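Local coordinates for putative uncharacterized protein TTHA0988 (Thermus thermophilus, PDB 3OEP) that is of unknown function but resembles a fusion of KipI and KipA with cyclophilin-like domains, and was once wrongly taken for an allophanate hydrolase, at residues Glu87-Val92 with Asn169-Ser174; Ala105-Pro110 with Val195-Ala200. All coordinates share one frame; numbering follows the deposited sequence. Where two conformers were deposited one is given.

Contact 1: residues Glu87-Val92 with Asn169-Ser174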
loop_
_atom_site.group_PDB
_atom_site.type_symbol
_atom_site.label_atom_id
_atom_site.label_comp_id
_atom_site.label_asym_id
_atom_site.label_seq_id
_atom_site.Cartn_x
_atom_site.Cartn_y
_atom_site.Cartn_z
ATOM N N GLU A 87 19.123 -20.968 -2.025
ATOM C CA GLU A 87 18.939 -21.806 -3.210
ATOM C C GLU A 87 19.853 -21.387 -4.369
ATOM O O GLU A 87 20.201 -22.215 -5.199
ATOM C CB GLU A 87 17.471 -21.758 -3.658
ATOM C CG GLU A 87 17.091 -22.739 -4.766
ATOM C CD GLU A 87 15.612 -22.674 -5.128
ATOM O OE1 GLU A 87 14.770 -22.557 -4.213
ATOM O OE2 GLU A 87 15.290 -22.737 -6.335
ATOM N N ASP A 88 20.239 -20.112 -4.413
ATOM C CA ASP A 88 21.079 -19.580 -5.496
ATOM C C ASP A 88 22.572 -19.510 -5.160
ATOM O O ASP A 88 23.374 -19.086 -5.997
ATOM C CB ASP A 88 20.598 -18.181 -5.887
ATOM C CG ASP A 88 19.179 -18.176 -6.413
ATOM O OD1 ASP A 88 18.819 -19.107 -7.174
ATOM O OD2 ASP A 88 18.420 -17.238 -6.074
ATOM N N LEU A 89 22.955 -19.927 -3.960
ATOM C CA LEU A 89 24.339 -19.767 -3.521
ATOM C C LEU A 89 25.330 -20.449 -4.480
ATOM O O LEU A 89 26.322 -19.826 -4.890
ATOM C CB LEU A 89 24.505 -20.229 -2.062
ATOM C CG LEU A 89 25.850 -20.018 -1.372
ATOM C CD1 LEU A 89 26.254 -18.568 -1.405
ATOM C CD2 LEU A 89 25.773 -20.514 0.072
ATOM N N PRO A 90 25.059 -21.708 -4.881
ATOM C CA PRO A 90 25.984 -22.338 -5.834
ATOM C C PRO A 90 26.102 -21.608 -7.179
ATOM O O PRO A 90 27.209 -21.481 -7.707
ATOM C CB PRO A 90 25.394 -23.740 -6.023
ATOM C CG PRO A 90 24.638 -24.000 -4.778
ATOM C CD PRO A 90 24.064 -22.674 -4.377
ATOM N N GLU A 91 24.981 -21.134 -7.715
ATOM C CA GLU A 91 24.974 -20.407 -8.989
ATOM C C GLU A 91 25.670 -19.050 -8.883
ATOM O O GLU A 91 26.399 -18.643 -9.794
ATOM C CB GLU A 91 23.541 -20.195 -9.476
ATOM C CG GLU A 91 23.444 -19.548 -10.848
ATOM C CD GLU A 91 22.030 -19.148 -11.201
ATOM O OE1 GLU A 91 21.132 -20.014 -11.121
ATOM O OE2 GLU A 91 21.821 -17.969 -11.562
ATOM N N VAL A 92 25.418 -18.336 -7.789
ATOM C CA VAL A 92 26.111 -17.072 -7.542
ATOM C C VAL A 92 27.632 -17.294 -7.516
ATOM O O VAL A 92 28.384 -16.584 -8.188
ATOM C CB VAL A 92 25.631 -16.427 -6.223
ATOM C CG1 VAL A 92 26.495 -15.231 -5.842
ATOM C CG2 VAL A 92 24.171 -16.019 -6.341
ATOM N N ASN A 169 19.111 -12.639 -5.880
ATOM C CA ASN A 169 19.836 -13.900 -5.766
ATOM C C ASN A 169 19.881 -14.334 -4.305
ATOM O O ASN A 169 20.457 -13.639 -3.466
ATOM C CB ASN A 169 21.251 -13.738 -6.319
ATOM C CG ASN A 169 21.264 -13.328 -7.780
ATOM O OD1 ASN A 169 20.985 -14.142 -8.663
ATOM N ND2 ASN A 169 21.594 -12.058 -8.048
ATOM N N LEU A 170 19.269 -15.478 -4.009
ATOM C CA LEU A 170 19.060 -15.920 -2.626
ATOM C C LEU A 170 20.284 -16.646 -2.074
ATOM O O LEU A 170 20.650 -17.724 -2.555
ATOM C CB LEU A 170 17.834 -16.832 -2.533
ATOM C CG LEU A 170 16.543 -16.325 -3.175
ATOM C CD1 LEU A 170 15.400 -17.310 -2.877
ATOM C CD2 LEU A 170 16.185 -14.921 -2.707
ATOM N N LEU A 171 20.910 -16.041 -1.068
ATOM C CA LEU A 171 22.132 -16.565 -0.462
ATOM C C LEU A 171 21.897 -17.309 0.853
ATOM O O LEU A 171 22.686 -18.178 1.221
ATOM C CB LEU A 171 23.117 -15.428 -0.186
ATOM C CG LEU A 171 23.565 -14.582 -1.367
ATOM C CD1 LEU A 171 24.741 -13.709 -0.954
ATOM C CD2 LEU A 171 23.929 -15.481 -2.555
ATOM N N GLY A 172 20.839 -16.960 1.570
ATOM C CA GLY A 172 20.586 -17.594 2.849
ATOM C C GLY A 172 19.290 -17.193 3.504
ATOM O O GLY A 172 18.387 -16.644 2.859
ATOM N N THR A 173 19.216 -17.483 4.800
ATOM C CA THR A 173 18.021 -17.299 5.604
ATOM C C THR A 173 18.382 -16.530 6.871
ATOM O O THR A 173 19.262 -16.948 7.617
ATOM C CB THR A 173 17.449 -18.661 6.027
ATOM O OG1 THR A 173 17.196 -19.464 4.866
ATOM C CG2 THR A 173 16.159 -18.487 6.827
ATOM N N SER A 174 17.697 -15.420 7.123
ATOM C CA SER A 174 17.908 -14.670 8.357
ATOM C C SER A 174 17.334 -15.460 9.527
ATOM O O SER A 174 16.239 -16.016 9.429
ATOM C CB SER A 174 17.241 -13.297 8.281
ATOM O OG SER A 174 17.359 -12.598 9.514
HETATM O O HOH W 1 20.534 -16.784 -9.174
#
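D88 and L170 hold each other twice. OD2 of D88 takes the backbone N-H of L170 on its anti lone pair, 2.8 Å from OD2 to N and nearly straight at 175°. In return the backbone N of D88 donates to the carbonyl O of L170 at 3.1 Å, in the carbonyl plane but more bent. With CG beside its own backbone N (chi1 -62°), D88 brings the carboxylate to the L170 N-H, and OD2 also lies against CG of L170. The same OD2 forms a salt bridge with R142, and OD1 forms one with K138; two cations so close would probably favour the charged form of this buried acid.

On the apolar side, L171 sends CD2 between two side chains of the first turn of the helix, crossing each at about a right angle: it lies 3.8 Å from CG2 of V92 and 4.0 Å from CD1 of L89. CG2 of V92 also packs on CB of N169, 3.7 Å away. A water bridges OD1 of N169 and, weakly, OE2 of E91, while ND2 of N169 bonds to the carbonyls of V152 and P136.

The start of helix 89-96 thus packs on strand 169-174 of a probably cyclophilin-like domain. Strand 149-153 pairs beside it, with a classic beta bulge where L171 and G172 face V150; helix 100-108 adds V103 against L89.

Contact 2: residues Ala105-Pro110 with Val195-Ala200; sequences ALHQKP and VRFLEA
H107 and F197 make the aromatic contact: CE1 of the imidazole sits over the centre of one face of the phenyl ring, 3.4 Å above its plane, with the two planes inclined at 43°. Hydrogen bonds between ND1 and the Y84 hydroxyl, and between NE2 and the T157 hydroxyl, probably fix the rotation of the imidazole.

Among direct polar contacts, OE1 of Q108 accepts the backbone N of E199 at 2.9 Å, the donor standing well above the amide carbonyl plane. In one of its two conformers R196, bent at chi3 (58°), hydrogen-bonds through NH1 to O of K109 at 2.9 Å, the oxygen lying in the guanidinium plane; this bond is less certain.

One water links the carbonyls of Q108 and P110 to N of F197; another connects NE2 of Q108 with OE1 of E199, whose OE2 pairs with K104. An alanine in place of Q108 would probably leave the E199 N-H without its acceptor and this second water without one of its partners.

The last part of helix 100-108 and the turn after it rest on strand 194-199, between strands 77-83 and 112-117 of a probably cyclophilin-like domain, where Y112, I80 and V82 meet F197.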
loop_
_atom_site.group_PDB
_atom_site.type_symbol
_atom_site.label_atom_id
_atom_site.label_comp_id
_atom_site.label_asym_id
_atom_site.label_seq_id
_atom_site.Cartn_x
_atom_site.Cartn_y
_atom_site.Cartn_z
ATOM N N ALA A 105 31.920 -15.207 2.959
ATOM C CA ALA A 105 32.832 -14.252 3.586
ATOM C C ALA A 105 32.648 -12.841 3.032
ATOM O O ALA A 105 32.602 -11.867 3.798
ATOM C CB ALA A 105 34.278 -14.712 3.430
ATOM N N LEU A 106 32.526 -12.727 1.710
ATOM C CA LEU A 106 32.277 -11.432 1.071
ATOM C C LEU A 106 30.973 -10.815 1.555
ATOM O O LEU A 106 30.911 -9.617 1.826
ATOM C CB LEU A 106 32.261 -11.558 -0.460
ATOM C CG LEU A 106 33.631 -11.675 -1.134
ATOM C CD1 LEU A 106 33.494 -12.179 -2.570
ATOM C CD2 LEU A 106 34.386 -10.348 -1.110
ATOM N N HIS A 107 29.931 -11.629 1.676
ATOM C CA HIS A 107 28.646 -11.111 2.132
ATOM C C HIS A 107 28.712 -10.534 3.550
ATOM O O HIS A 107 28.082 -9.521 3.835
ATOM C CB HIS A 107 27.534 -12.156 2.052
ATOM C CG HIS A 107 26.177 -11.573 2.279
ATOM N ND1 HIS A 107 25.458 -11.767 3.441
ATOM C CD2 HIS A 107 25.441 -10.726 1.520
ATOM C CE1 HIS A 107 24.320 -11.097 3.367
ATOM N NE2 HIS A 107 24.290 -10.452 2.214
ATOM N N GLN A 108 29.486 -11.173 4.425
ATOM C CA GLN A 108 29.614 -10.731 5.815
ATOM C C GLN A 108 30.593 -9.578 6.012
ATOM O O GLN A 108 30.609 -8.975 7.074
ATOM C CB GLN A 108 30.081 -11.882 6.696
ATOM C CG GLN A 108 29.092 -13.014 6.812
ATOM C CD GLN A 108 29.703 -14.229 7.447
ATOM O OE1 GLN A 108 29.832 -14.307 8.672
ATOM N NE2 GLN A 108 30.085 -15.199 6.623
ATOM N N LYS A 109 31.419 -9.290 5.011
ATOM C CA LYS A 109 32.509 -8.317 5.189
ATOM C C LYS A 109 32.072 -6.867 5.484
ATOM O O LYS A 109 32.578 -6.262 6.427
ATOM C CB LYS A 109 33.479 -8.365 4.002
ATOM C CG LYS A 109 34.763 -7.586 4.218
ATOM C CD LYS A 109 35.773 -7.880 3.115
ATOM C CE LYS A 109 37.082 -7.122 3.323
ATOM N NZ LYS A 109 36.968 -5.686 2.939
ATOM N N PRO A 110 31.144 -6.297 4.690
ATOM C CA PRO A 110 30.841 -4.882 4.902
ATOM C C PRO A 110 30.080 -4.553 6.179
ATOM O O PRO A 110 29.371 -5.396 6.727
ATOM C CB PRO A 110 29.954 -4.516 3.695
ATOM C CG PRO A 110 30.155 -5.587 2.712
ATOM C CD PRO A 110 30.436 -6.826 3.512
ATOM N N VAL A 195 24.191 -2.345 9.600
ATOM C CA VAL A 195 23.856 -3.752 9.700
ATOM C C VAL A 195 25.074 -4.603 9.394
ATOM O O VAL A 195 25.827 -4.313 8.461
ATOM C CB VAL A 195 22.743 -4.122 8.699
ATOM C CG1 VAL A 195 22.510 -5.631 8.677
ATOM C CG2 VAL A 195 21.453 -3.370 9.030
ATOM N N ARG A 196 25.271 -5.646 10.193
ATOM C CA ARG A 196 26.302 -6.648 9.932
ATOM C C ARG A 196 25.663 -8.027 9.911
ATOM O O ARG A 196 24.837 -8.341 10.772
ATOM C CB ARG A 196 27.410 -6.597 10.988
ATOM C CG ARG A 196 28.430 -5.493 10.755
ATOM C CD ARG A 196 29.761 -5.780 11.427
ATOM N NE ARG A 196 30.361 -7.039 10.994
ATOM C CZ ARG A 196 31.053 -7.196 9.870
ATOM N NH1 ARG A 196 31.226 -6.176 9.040
ATOM N NH2 ARG A 196 31.566 -8.381 9.573
ATOM N N PHE A 197 26.036 -8.833 8.922
ATOM C CA PHE A 197 25.604 -10.213 8.831
ATOM C C PHE A 197 26.662 -11.107 9.456
ATOM O O PHE A 197 27.862 -10.821 9.379
ATOM C CB PHE A 197 25.404 -10.621 7.373
ATOM C CG PHE A 197 24.229 -9.959 6.706
ATOM C CD1 PHE A 197 22.960 -10.475 6.838
ATOM C CD2 PHE A 197 24.405 -8.832 5.926
ATOM C CE1 PHE A 197 21.875 -9.876 6.208
ATOM C CE2 PHE A 197 23.321 -8.221 5.301
ATOM C CZ PHE A 197 22.063 -8.750 5.446
ATOM N N LEU A 198 26.215 -12.194 10.072
ATOM C CA LEU A 198 27.116 -13.145 10.703
ATOM C C LEU A 198 26.605 -14.561 10.505
ATOM O O LEU A 198 25.458 -14.849 10.823
ATOM C CB LEU A 198 27.213 -12.835 12.191
ATOM C CG LEU A 198 28.137 -13.730 13.010
ATOM C CD1 LEU A 198 29.582 -13.562 12.559
ATOM C CD2 LEU A 198 27.974 -13.396 14.483
ATOM N N GLU A 199 27.453 -15.448 9.986
ATOM C CA GLU A 199 27.046 -16.828 9.765
ATOM C C GLU A 199 26.725 -17.469 11.113
ATOM O O GLU A 199 27.478 -17.321 12.083
ATOM C CB GLU A 199 28.126 -17.637 9.038
ATOM C CG GLU A 199 27.667 -19.058 8.695
ATOM C CD GLU A 199 28.645 -19.813 7.810
ATOM O OE1 GLU A 199 29.857 -19.535 7.876
ATOM O OE2 GLU A 199 28.193 -20.699 7.053
ATOM N N ALA A 200 25.604 -18.178 11.162
ATOM C CA ALA A 200 25.138 -18.799 12.392
ATOM C C ALA A 200 24.246 -19.991 12.101
ATOM O O ALA A 200 23.692 -20.124 11.002
ATOM C CB ALA A 200 24.369 -17.773 13.236
HETATM O O HOH W 2 28.179 -7.764 7.291
HETATM O O HOH W 3 31.433 -17.583 7.122
#

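In the fold
The two contacts lie with their centres 14 Å apart on the same seven-stranded mixed sheet, largely built from the chain region that matches the carboxyltransferase C and D family, of the cyclophilin-like clan. Consecutive helices, 89-96 and 100-108, supply the first halves, and consecutive strands, 169-174 and 194-199, the second, so the segments alternate along the sequence. Strand 77-83 lies between those two strands in the sheet, pairing with both. Contact 1 and contact 2 also meet directly, CD1 of L171 packing 3.9 Å from CD2 of H107. Together they seat the helical pair on the sheet, joining the two helices to strands some 80 residues further along the chain.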